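Long-range contacts in probable aspartate aminotransferase 2 (Methanococcus jannaschii, PDB 2Z61), which catalyses the pyridoxal phosphate-dependent transfer of an amino group from alanine to a furancarboxaldehyde phosphate, giving the furan precursor of methanofuran: residues 330-335 with 344-349; 164-169 with 308-313; 108-113 with 133-138; 7-12 with 126-131. One frame throughout, in Å; residues are numbered along the deposited sequence.

In the fold
Contacts 1 and 2 are buried and share one small antiparallel sheet: strand 346-349 of contact 1 lies between 333-334 and strand 308-309 of contact 2, and their centres are about 9 Å apart. Contact 2 reaches the cofactor through N165, which also bonds R347 of contact 1. Contacts 3 and 4 are only partly buried, and both border the second subunit. They share helix 125-132, whose flank carries contact 4 and whose end turns into contact 3; about 12 Å separates their centres. Strand pairing dominates contact 1, ring packing contact 2, a loop hydrogen bond contact 3, and weak or long polar links from an amide and charged side chains contact 4.

Contact 1: residues 330-335 with 344-349; sequences VALTPG and NYIRIS
T333 and R347 face each other as the hydrogen-bonded pair of an antiparallel hairpin, their CA atoms 5.2 Å apart. The bond from R347 N to T333 O is firm at 2.9 Å, with an N-H...O angle of 164° and the donor in the carbonyl plane, whereas the return bond from T333 N to R347 O is weak at 3.5 Å. P334 and I346 form the next, non-hydrogen-bonded pair. There the side chains diverge while the backbones stay close, and G335 N donates to Y345 O at 2.8 Å, from 46° above the carbonyl plane.

T333 and R347 send their side chains alongside each other on one face of the sheet. With CG anti to the backbone N (chi1 -175°), R347 runs past T333, and NH2 comes within 4.1 Å of T333 OG1 without a direct bond. A water joins the pair, 2.8 Å from T333 OG1 and in a weak bond to R347 O. The tip of R347 is fixed elsewhere, NH1 bonding N165 OD1. L332 lies alongside I348, CD2 3.6 Å from I348 CG1, the two side chains pointing the same way.

Helix 317-328 covers this apolar group, F320 touching both L332 and I346. Strand 308-309 flanks 346-349 on its other edge through the backbone of I348 and V309, making 346-349 the middle strand of the sheet.

Contact 2: residues 164-169 with 308-313; sequences SNPLGE and YVFPNI
Y308 reaches across to N165 and P166: its CB meets P166 and its ring meets N165. CB sits 3.5 Å from P166 O. Further out, the CE2 corner of the ring meets N165 CB at 3.5 Å, and CZ is 4.1 Å from N165 OD1, which lies over one ring face, displaced toward the rim. The amide and ring planes are 34° apart, so this is an oblique crossing and not a flat stack. Beyond CZ, the hydroxyl OH hydrogen-bonds Y192 OH.

P166 follows a cis peptide bond and presents its ring to F310: CB stands 4.1 Å from the ring centroid, 26° off the normal, a CH-pi contact over the face. L167 CD2 approaches the same ring obliquely, 3.5 Å from F310 CD2. The backbones are linked through a water that donates to L167 O (3.0 Å) and accepts from F310 N (2.8 Å).

No direct hydrogen bond crosses between the segments, so packing and the water join them. The amide of N165 spends its polar atoms elsewhere: ND2 bonds O3 of the pyridoxal phosphate on modified K222, and OD1 bonds R347 NH1. The packing of Y308 against N165 is consistent with a second-shell role beside a residue that bonds the cofactor.

Contact 3: residues 108-113 with 133-138; sequences SIIDDG and LGAKPV
G113 and G134 join two loops at one end of a beta-alpha-beta unit, in which helix 125-132 connects the neighbouring parallel strands 115-119 and 136-140. The helix finishes in a Schellman motif with G134 as its C-prime residue (phi 76°): A135 N reaches back to I130 O, and G134 N to R131 O. That turn presents G134 O to the segment leading into strand 115-119.

Polar links across the contact centre on this carbonyl. G113 N donates to it at 2.9 Å with an almost straight N-H...O angle of 174°, although the donor stands 37° above the carbonyl plane. D112 CA adds a CA-H...O contact to the same oxygen at 3.5 Å. The D112 carboxylate passes beside the turn, OD2 lying 3.8 Å from G134 CA.

Apolar packing occupies the inner side, where L133 CB lies 4.4 Å from I110 CG2. I110 also rests on V116 and A135 on I130, tying the loop to both strand and helix of the unit.

The second subunit supplies further polar partners at the outer side. D111 OD1 bonds K4 N of that subunit, and L133 O accepts from R5 NH1 of that subunit; the link from D112 OD1 to R5 NH2 of the second subunit is long and weak.

The tightest carbon contact is between methyls: with I110 CG2 anti to its own backbone nitrogen, it comes to 3.4 Å from A135 CB, closer than the usual van der Waals distance.

Contact 4: residues 7-12 with 126-131; sequences LNFESF and YKNFIR
F9 and N128 come together through two first torsions. The chi1 of F9, -128°, is away from the staggered positions and lays the ring against the helix; that of N128, -75°, puts CG beside its backbone N and projects the amide at the 7-12 arm. The planes of ring and amide are 11° apart, stacked, and N128 CB sits over the ring face, 4.0 Å from the centroid.

The N128 amide then reads both backbone polar groups of E10: OD1 accepts from E10 N at 3.1 Å, and ND2 donates to E10 O at 3.3 Å. Both bonds are weak, and ND2 has a stronger partner in N250 OD1 of the second subunit.

The E10 carboxylate meets two basic side chains from different directions. K127, straight as far as CE, touches it through that carbon, 3.5 Å from E10 OE1, and then bends to carry NZ to P124 O. R131 offers its guanidinium edge, NE making a long salt bridge of 3.8 Å to E10 OE2.

F9 O also accepts from K246 NZ of the second subunit. Here the N-terminal segment crosses helix 125-132 of its own chain at the border with the second subunit, consistent with an N-terminal arm at the dimer interface.

Contact 1: residues 330-335 with 344-349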
# COMPACT_ATOMS: atom_id res chain seq x y z
N VAL A 330 -9.63 4.46 32.01
CA VAL A 330 -8.43 3.76 31.58
C VAL A 330 -8.75 2.82 30.43
O VAL A 330 -9.52 1.86 30.59
CB VAL A 330 -7.81 2.97 32.75
CG1 VAL A 330 -6.61 2.16 32.27
CG2 VAL A 330 -7.38 3.94 33.84
N ALA A 331 -8.17 3.10 29.27
CA ALA A 331 -8.40 2.31 28.07
C ALA A 331 -7.47 1.11 27.92
O ALA A 331 -6.25 1.25 27.82
CB ALA A 331 -8.27 3.22 26.84
N LEU A 332 -8.07 -0.08 27.92
CA LEU A 332 -7.34 -1.34 27.78
C LEU A 332 -7.96 -2.11 26.62
O LEU A 332 -9.11 -1.87 26.26
CB LEU A 332 -7.45 -2.19 29.06
CG LEU A 332 -6.67 -1.77 30.30
CD1 LEU A 332 -6.83 -2.83 31.37
CD2 LEU A 332 -5.20 -1.58 29.96
N THR A 333 -7.20 -3.05 26.07
CA THR A 333 -7.68 -3.85 24.95
C THR A 333 -8.12 -5.25 25.40
O THR A 333 -7.33 -5.98 25.99
CB THR A 333 -6.58 -4.02 23.89
OG1 THR A 333 -6.10 -2.73 23.50
CG2 THR A 333 -7.12 -4.77 22.67
N PRO A 334 -9.38 -5.62 25.13
CA PRO A 334 -9.89 -6.94 25.51
C PRO A 334 -9.14 -8.07 24.79
O PRO A 334 -8.99 -8.05 23.57
CB PRO A 334 -11.37 -6.87 25.13
CG PRO A 334 -11.39 -5.86 24.02
CD PRO A 334 -10.44 -4.80 24.51
N GLY A 335 -8.68 -9.04 25.56
CA GLY A 335 -7.92 -10.15 25.01
C GLY A 335 -8.61 -11.00 23.96
O GLY A 335 -7.97 -11.48 23.03
N ASN A 344 -10.21 -14.48 29.10
CA ASN A 344 -9.79 -14.10 30.45
C ASN A 344 -8.56 -13.20 30.47
O ASN A 344 -8.05 -12.86 31.53
CB ASN A 344 -9.61 -15.36 31.29
CG ASN A 344 -10.92 -16.11 31.48
OD1 ASN A 344 -11.87 -15.56 32.06
ND2 ASN A 344 -10.99 -17.34 31.00
N TYR A 345 -8.11 -12.79 29.28
CA TYR A 345 -7.00 -11.86 29.13
C TYR A 345 -7.31 -10.43 28.64
O TYR A 345 -8.41 -10.12 28.18
CB TYR A 345 -6.05 -12.51 28.17
CG TYR A 345 -5.48 -13.82 28.65
CD1 TYR A 345 -6.25 -14.99 28.67
CD2 TYR A 345 -4.15 -13.89 29.06
CE1 TYR A 345 -5.69 -16.21 29.09
CE2 TYR A 345 -3.59 -15.10 29.49
CZ TYR A 345 -4.37 -16.25 29.49
OH TYR A 345 -3.81 -17.44 29.90
N ILE A 346 -6.29 -9.57 28.72
CA ILE A 346 -6.35 -8.20 28.23
C ILE A 346 -4.92 -7.80 27.86
O ILE A 346 -3.95 -8.27 28.46
CB ILE A 346 -6.86 -7.20 29.30
CG1 ILE A 346 -5.83 -7.05 30.42
CG2 ILE A 346 -8.20 -7.67 29.85
CD1 ILE A 346 -6.10 -5.88 31.34
N ARG A 347 -4.78 -6.93 26.86
CA ARG A 347 -3.46 -6.48 26.46
C ARG A 347 -3.19 -5.09 26.99
O ARG A 347 -4.02 -4.18 26.84
CB ARG A 347 -3.31 -6.48 24.94
CG ARG A 347 -1.89 -6.12 24.48
CD ARG A 347 -1.82 -5.85 22.98
NE ARG A 347 -2.27 -4.50 22.65
CZ ARG A 347 -2.30 -4.00 21.42
NH1 ARG A 347 -1.91 -4.73 20.38
NH2 ARG A 347 -2.72 -2.75 21.21
N ILE A 348 -2.05 -4.94 27.64
CA ILE A 348 -1.63 -3.65 28.17
C ILE A 348 -0.43 -3.20 27.36
O ILE A 348 0.55 -3.93 27.23
CB ILE A 348 -1.23 -3.74 29.66
CG1 ILE A 348 -2.49 -3.89 30.53
CG2 ILE A 348 -0.44 -2.50 30.07
CD1 ILE A 348 -2.21 -3.86 32.03
N SER A 349 -0.53 -2.00 26.80
CA SER A 349 0.57 -1.45 26.01
C SER A 349 1.24 -0.35 26.80
O SER A 349 0.58 0.59 27.24
CB SER A 349 0.04 -0.88 24.70
OG SER A 349 1.02 -0.06 24.09
O HOH W 1 -3.42 -3.07 24.25

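Contact 2: residues 164-169 with 308-313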
# COMPACT_ATOMS: atom_id res chain seq x y z
N SER A 164 5.92 -11.48 19.88
CA SER A 164 4.52 -11.41 19.45
C SER A 164 3.66 -10.28 19.96
O SER A 164 3.87 -9.71 21.02
CB SER A 164 3.75 -12.61 19.95
OG SER A 164 3.60 -12.55 21.36
N ASN A 165 2.79 -9.88 19.16
CA ASN A 165 1.70 -9.02 19.55
C ASN A 165 0.61 -9.89 19.61
O ASN A 165 0.54 -10.39 18.52
CB ASN A 165 1.63 -7.81 18.60
CG ASN A 165 0.24 -7.22 18.50
OD1 ASN A 165 -0.50 -7.19 19.48
ND2 ASN A 165 -0.12 -6.75 17.31
N PRO A 166 -0.22 -10.10 20.61
CA PRO A 166 -0.33 -9.48 21.89
C PRO A 166 0.56 -9.98 23.04
O PRO A 166 0.61 -9.23 24.12
CB PRO A 166 -1.77 -9.82 22.25
CG PRO A 166 -1.98 -11.17 21.68
CD PRO A 166 -1.09 -11.25 20.47
N LEU A 167 1.21 -11.12 23.04
CA LEU A 167 1.96 -11.65 24.18
C LEU A 167 3.21 -10.93 24.67
O LEU A 167 3.46 -10.89 25.87
CB LEU A 167 2.30 -13.12 23.90
CG LEU A 167 1.08 -14.01 23.67
CD1 LEU A 167 1.50 -15.38 23.15
CD2 LEU A 167 0.31 -14.15 24.97
N GLY A 168 4.01 -10.37 23.77
CA GLY A 168 5.22 -9.70 24.21
C GLY A 168 6.32 -10.71 24.51
O GLY A 168 7.34 -10.38 25.10
N GLU A 169 6.09 -11.95 24.10
CA GLU A 169 7.04 -13.02 24.35
C GLU A 169 7.87 -13.35 23.11
O GLU A 169 7.51 -12.98 21.99
CB GLU A 169 6.29 -14.27 24.80
CG GLU A 169 5.56 -14.10 26.12
CD GLU A 169 4.65 -15.27 26.44
OE1 GLU A 169 5.10 -16.43 26.37
OE2 GLU A 169 3.47 -15.02 26.76
N TYR A 308 4.10 -4.86 24.90
CA TYR A 308 2.83 -5.38 25.38
C TYR A 308 3.01 -6.42 26.48
O TYR A 308 4.03 -7.11 26.54
CB TYR A 308 2.07 -6.05 24.23
CG TYR A 308 2.00 -5.26 22.94
CD1 TYR A 308 1.26 -4.08 22.86
CD2 TYR A 308 2.62 -5.74 21.79
CE1 TYR A 308 1.14 -3.39 21.64
CE2 TYR A 308 2.51 -5.06 20.57
CZ TYR A 308 1.77 -3.89 20.51
OH TYR A 308 1.64 -3.25 19.30
N VAL A 309 2.00 -6.52 27.33
CA VAL A 309 1.96 -7.51 28.41
C VAL A 309 0.53 -8.04 28.28
O VAL A 309 -0.42 -7.27 28.14
CB VAL A 309 2.21 -6.88 29.79
CG1 VAL A 309 2.16 -7.95 30.86
CG2 VAL A 309 3.58 -6.20 29.81
N PHE A 310 0.39 -9.37 28.31
CA PHE A 310 -0.92 -10.01 28.13
C PHE A 310 -1.29 -10.87 29.35
O PHE A 310 -1.27 -12.10 29.28
CB PHE A 310 -0.85 -10.87 26.87
CG PHE A 310 -2.19 -11.19 26.27
CD1 PHE A 310 -3.02 -10.18 25.80
CD2 PHE A 310 -2.59 -12.51 26.12
CE1 PHE A 310 -4.23 -10.48 25.18
CE2 PHE A 310 -3.80 -12.83 25.51
CZ PHE A 310 -4.62 -11.81 25.03
N PRO A 311 -1.65 -10.23 30.47
CA PRO A 311 -2.02 -10.93 31.70
C PRO A 311 -3.35 -11.66 31.73
O PRO A 311 -4.33 -11.22 31.12
CB PRO A 311 -1.98 -9.81 32.74
CG PRO A 311 -2.48 -8.64 31.96
CD PRO A 311 -1.71 -8.77 30.65
N ASN A 312 -3.37 -12.77 32.45
CA ASN A 312 -4.58 -13.57 32.64
C ASN A 312 -5.20 -12.97 33.90
O ASN A 312 -4.69 -13.18 35.00
CB ASN A 312 -4.24 -15.04 32.88
CG ASN A 312 -5.48 -15.90 33.07
OD1 ASN A 312 -6.39 -15.55 33.81
ND2 ASN A 312 -5.51 -17.03 32.38
N ILE A 313 -6.28 -12.22 33.75
CA ILE A 313 -6.93 -11.59 34.89
C ILE A 313 -7.99 -12.47 35.54
O ILE A 313 -8.78 -12.00 36.35
CB ILE A 313 -7.57 -10.25 34.49
CG1 ILE A 313 -8.68 -10.49 33.47
CG2 ILE A 313 -6.51 -9.32 33.92
CD1 ILE A 313 -9.44 -9.24 33.08
O HOH W 2 2.27 -11.49 28.51

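Contact 3: residues 108-113 with 133-138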
# COMPACT_ATOMS: atom_id res chain seq x y z
N SER A 108 1.67 -14.84 -2.61
CA SER A 108 2.57 -15.57 -3.49
C SER A 108 2.66 -17.08 -3.29
O SER A 108 3.18 -17.78 -4.15
CB SER A 108 3.97 -14.97 -3.41
OG SER A 108 4.53 -15.13 -2.12
N ILE A 109 2.16 -17.59 -2.16
CA ILE A 109 2.27 -19.02 -1.90
C ILE A 109 0.99 -19.73 -1.44
O ILE A 109 0.99 -20.95 -1.30
CB ILE A 109 3.37 -19.30 -0.83
CG1 ILE A 109 2.88 -18.90 0.56
CG2 ILE A 109 4.64 -18.52 -1.16
CD1 ILE A 109 3.95 -18.98 1.64
N ILE A 110 -0.08 -18.99 -1.22
CA ILE A 110 -1.32 -19.61 -0.76
C ILE A 110 -2.45 -19.78 -1.79
O ILE A 110 -2.91 -18.80 -2.38
CB ILE A 110 -1.88 -18.83 0.45
CG1 ILE A 110 -0.97 -19.06 1.66
CG2 ILE A 110 -3.31 -19.28 0.75
CD1 ILE A 110 -1.41 -18.35 2.91
N ASP A 111 -2.88 -21.02 -1.98
CA ASP A 111 -3.96 -21.35 -2.91
C ASP A 111 -5.24 -21.55 -2.11
O ASP A 111 -5.20 -21.68 -0.88
CB ASP A 111 -3.67 -22.64 -3.68
CG ASP A 111 -2.47 -22.52 -4.59
OD1 ASP A 111 -2.42 -21.56 -5.39
OD2 ASP A 111 -1.57 -23.39 -4.52
N ASP A 112 -6.38 -21.57 -2.79
CA ASP A 112 -7.65 -21.77 -2.10
C ASP A 112 -7.65 -23.15 -1.45
O ASP A 112 -7.16 -24.12 -2.03
CB ASP A 112 -8.82 -21.67 -3.08
CG ASP A 112 -9.03 -20.26 -3.60
OD1 ASP A 112 -8.19 -19.79 -4.39
OD2 ASP A 112 -10.02 -19.63 -3.19
N GLY A 113 -8.18 -23.23 -0.23
CA GLY A 113 -8.23 -24.50 0.46
C GLY A 113 -7.07 -24.76 1.41
O GLY A 113 -7.17 -25.65 2.27
N LEU A 133 -7.71 -14.68 1.06
CA LEU A 133 -7.07 -15.45 -0.01
C LEU A 133 -7.65 -16.86 -0.19
O LEU A 133 -7.07 -17.69 -0.88
CB LEU A 133 -5.56 -15.53 0.23
CG LEU A 133 -4.80 -14.20 0.18
CD1 LEU A 133 -3.37 -14.39 0.66
CD2 LEU A 133 -4.82 -13.67 -1.25
N GLY A 134 -8.79 -17.11 0.44
CA GLY A 134 -9.43 -18.41 0.31
C GLY A 134 -8.83 -19.56 1.10
O GLY A 134 -9.19 -20.73 0.89
N ALA A 135 -7.91 -19.26 2.02
CA ALA A 135 -7.28 -20.30 2.83
C ALA A 135 -7.96 -20.35 4.19
O ALA A 135 -8.75 -19.47 4.53
CB ALA A 135 -5.79 -20.00 2.98
N LYS A 136 -7.65 -21.38 4.98
CA LYS A 136 -8.25 -21.51 6.30
C LYS A 136 -7.27 -21.29 7.45
O LYS A 136 -6.27 -21.99 7.57
CB LYS A 136 -8.88 -22.89 6.46
CG LYS A 136 -9.47 -23.12 7.85
CD LYS A 136 -10.06 -24.51 8.03
CE LYS A 136 -10.69 -24.64 9.41
NZ LYS A 136 -11.21 -26.01 9.69
N PRO A 137 -7.54 -20.30 8.31
CA PRO A 137 -6.64 -20.04 9.43
C PRO A 137 -6.81 -21.10 10.52
O PRO A 137 -7.92 -21.35 10.98
CB PRO A 137 -7.07 -18.66 9.91
CG PRO A 137 -8.53 -18.65 9.62
CD PRO A 137 -8.59 -19.27 8.24
N VAL A 138 -5.71 -21.73 10.91
CA VAL A 138 -5.75 -22.75 11.95
C VAL A 138 -5.11 -22.26 13.24
O VAL A 138 -3.89 -22.12 13.33
CB VAL A 138 -5.03 -24.06 11.50
CG1 VAL A 138 -5.11 -25.09 12.61
CG2 VAL A 138 -5.66 -24.61 10.22

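Contact 4: residues 7-12 with 126-131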
# COMPACT_ATOMS: atom_id res chain seq x y z
N LEU A 7 -17.47 -9.89 3.22
CA LEU A 7 -18.50 -10.33 4.15
C LEU A 7 -17.93 -11.19 5.26
O LEU A 7 -18.51 -11.29 6.34
CB LEU A 7 -19.59 -11.10 3.38
CG LEU A 7 -20.33 -10.30 2.30
CD1 LEU A 7 -21.26 -11.22 1.53
CD2 LEU A 7 -21.12 -9.15 2.94
N ASN A 8 -16.78 -11.81 5.00
CA ASN A 8 -16.13 -12.66 5.99
C ASN A 8 -15.09 -11.89 6.80
O ASN A 8 -14.62 -12.37 7.83
CB ASN A 8 -15.46 -13.85 5.31
CG ASN A 8 -16.45 -14.74 4.58
OD1 ASN A 8 -17.38 -15.29 5.19
ND2 ASN A 8 -16.26 -14.91 3.27
N PHE A 9 -14.74 -10.70 6.33
CA PHE A 9 -13.75 -9.85 6.99
C PHE A 9 -14.20 -9.41 8.38
O PHE A 9 -14.98 -8.47 8.52
CB PHE A 9 -13.50 -8.60 6.14
CG PHE A 9 -12.06 -8.33 5.84
CD1 PHE A 9 -11.39 -9.07 4.88
CD2 PHE A 9 -11.37 -7.34 6.52
CE1 PHE A 9 -10.06 -8.82 4.59
CE2 PHE A 9 -10.04 -7.08 6.24
CZ PHE A 9 -9.38 -7.82 5.28
N GLU A 10 -13.70 -10.09 9.41
CA GLU A 10 -14.08 -9.77 10.79
C GLU A 10 -13.55 -8.40 11.23
O GLU A 10 -12.54 -7.92 10.71
CB GLU A 10 -13.56 -10.85 11.74
CG GLU A 10 -14.15 -12.23 11.47
CD GLU A 10 -13.56 -13.31 12.36
OE1 GLU A 10 -13.67 -13.20 13.60
OE2 GLU A 10 -12.99 -14.28 11.82
N SER A 11 -14.23 -7.78 12.18
CA SER A 11 -13.83 -6.47 12.69
C SER A 11 -13.08 -6.59 14.01
O SER A 11 -13.25 -7.57 14.74
CB SER A 11 -15.07 -5.59 12.89
OG SER A 11 -15.69 -5.30 11.65
N PHE A 12 -12.26 -5.60 14.31
CA PHE A 12 -11.49 -5.58 15.55
C PHE A 12 -12.44 -5.25 16.70
O PHE A 12 -13.22 -4.31 16.60
CB PHE A 12 -10.38 -4.52 15.49
CG PHE A 12 -9.55 -4.57 14.23
CD1 PHE A 12 -10.05 -4.09 13.02
CD2 PHE A 12 -8.25 -5.08 14.26
CE1 PHE A 12 -9.28 -4.12 11.86
CE2 PHE A 12 -7.47 -5.10 13.10
CZ PHE A 12 -7.98 -4.62 11.91
N TYR A 126 -3.90 -11.27 10.81
CA TYR A 126 -3.48 -12.53 10.18
C TYR A 126 -4.67 -13.31 9.62
O TYR A 126 -4.71 -13.61 8.43
CB TYR A 126 -2.71 -13.41 11.19
CG TYR A 126 -1.35 -12.89 11.63
CD1 TYR A 126 -0.73 -13.41 12.77
CD2 TYR A 126 -0.68 -11.89 10.91
CE1 TYR A 126 0.52 -12.94 13.18
CE2 TYR A 126 0.57 -11.41 11.33
CZ TYR A 126 1.16 -11.95 12.46
OH TYR A 126 2.39 -11.49 12.89
N LYS A 127 -5.63 -13.63 10.48
CA LYS A 127 -6.80 -14.39 10.03
C LYS A 127 -7.54 -13.73 8.86
O LYS A 127 -8.03 -14.41 7.97
CB LYS A 127 -7.78 -14.64 11.19
CG LYS A 127 -8.53 -13.42 11.68
CD LYS A 127 -9.47 -13.78 12.83
CE LYS A 127 -10.21 -12.56 13.37
NZ LYS A 127 -9.31 -11.59 14.06
N ASN A 128 -7.61 -12.40 8.85
CA ASN A 128 -8.31 -11.74 7.75
C ASN A 128 -7.57 -11.89 6.42
O ASN A 128 -8.20 -12.12 5.38
CB ASN A 128 -8.54 -10.26 8.08
CG ASN A 128 -9.67 -10.07 9.09
OD1 ASN A 128 -10.66 -10.81 9.06
ND2 ASN A 128 -9.53 -9.09 9.97
N PHE A 129 -6.25 -11.77 6.45
CA PHE A 129 -5.45 -11.93 5.23
C PHE A 129 -5.63 -13.35 4.70
O PHE A 129 -5.78 -13.56 3.50
CB PHE A 129 -3.96 -11.72 5.52
CG PHE A 129 -3.56 -10.30 5.80
CD1 PHE A 129 -4.51 -9.29 5.88
CD2 PHE A 129 -2.21 -9.98 5.97
CE1 PHE A 129 -4.12 -7.97 6.12
CE2 PHE A 129 -1.82 -8.66 6.20
CZ PHE A 129 -2.77 -7.66 6.28
N ILE A 130 -5.62 -14.32 5.62
CA ILE A 130 -5.73 -15.73 5.24
C ILE A 130 -7.07 -16.07 4.60
O ILE A 130 -7.11 -16.67 3.52
CB ILE A 130 -5.46 -16.64 6.48
CG1 ILE A 130 -3.97 -16.56 6.84
CG2 ILE A 130 -5.85 -18.10 6.18
CD1 ILE A 130 -3.64 -16.95 8.29
N ARG A 131 -8.17 -15.67 5.23
CA ARG A 131 -9.49 -15.94 4.65
C ARG A 131 -9.62 -15.24 3.30
O ARG A 131 -10.02 -15.86 2.31
CB ARG A 131 -10.60 -15.43 5.58
CG ARG A 131 -10.80 -16.26 6.82
CD ARG A 131 -11.85 -15.64 7.73
NE ARG A 131 -12.11 -16.47 8.90
CZ ARG A 131 -12.29 -17.79 8.86
NH1 ARG A 131 -12.25 -18.43 7.70
NH2 ARG A 131 -12.52 -18.46 9.97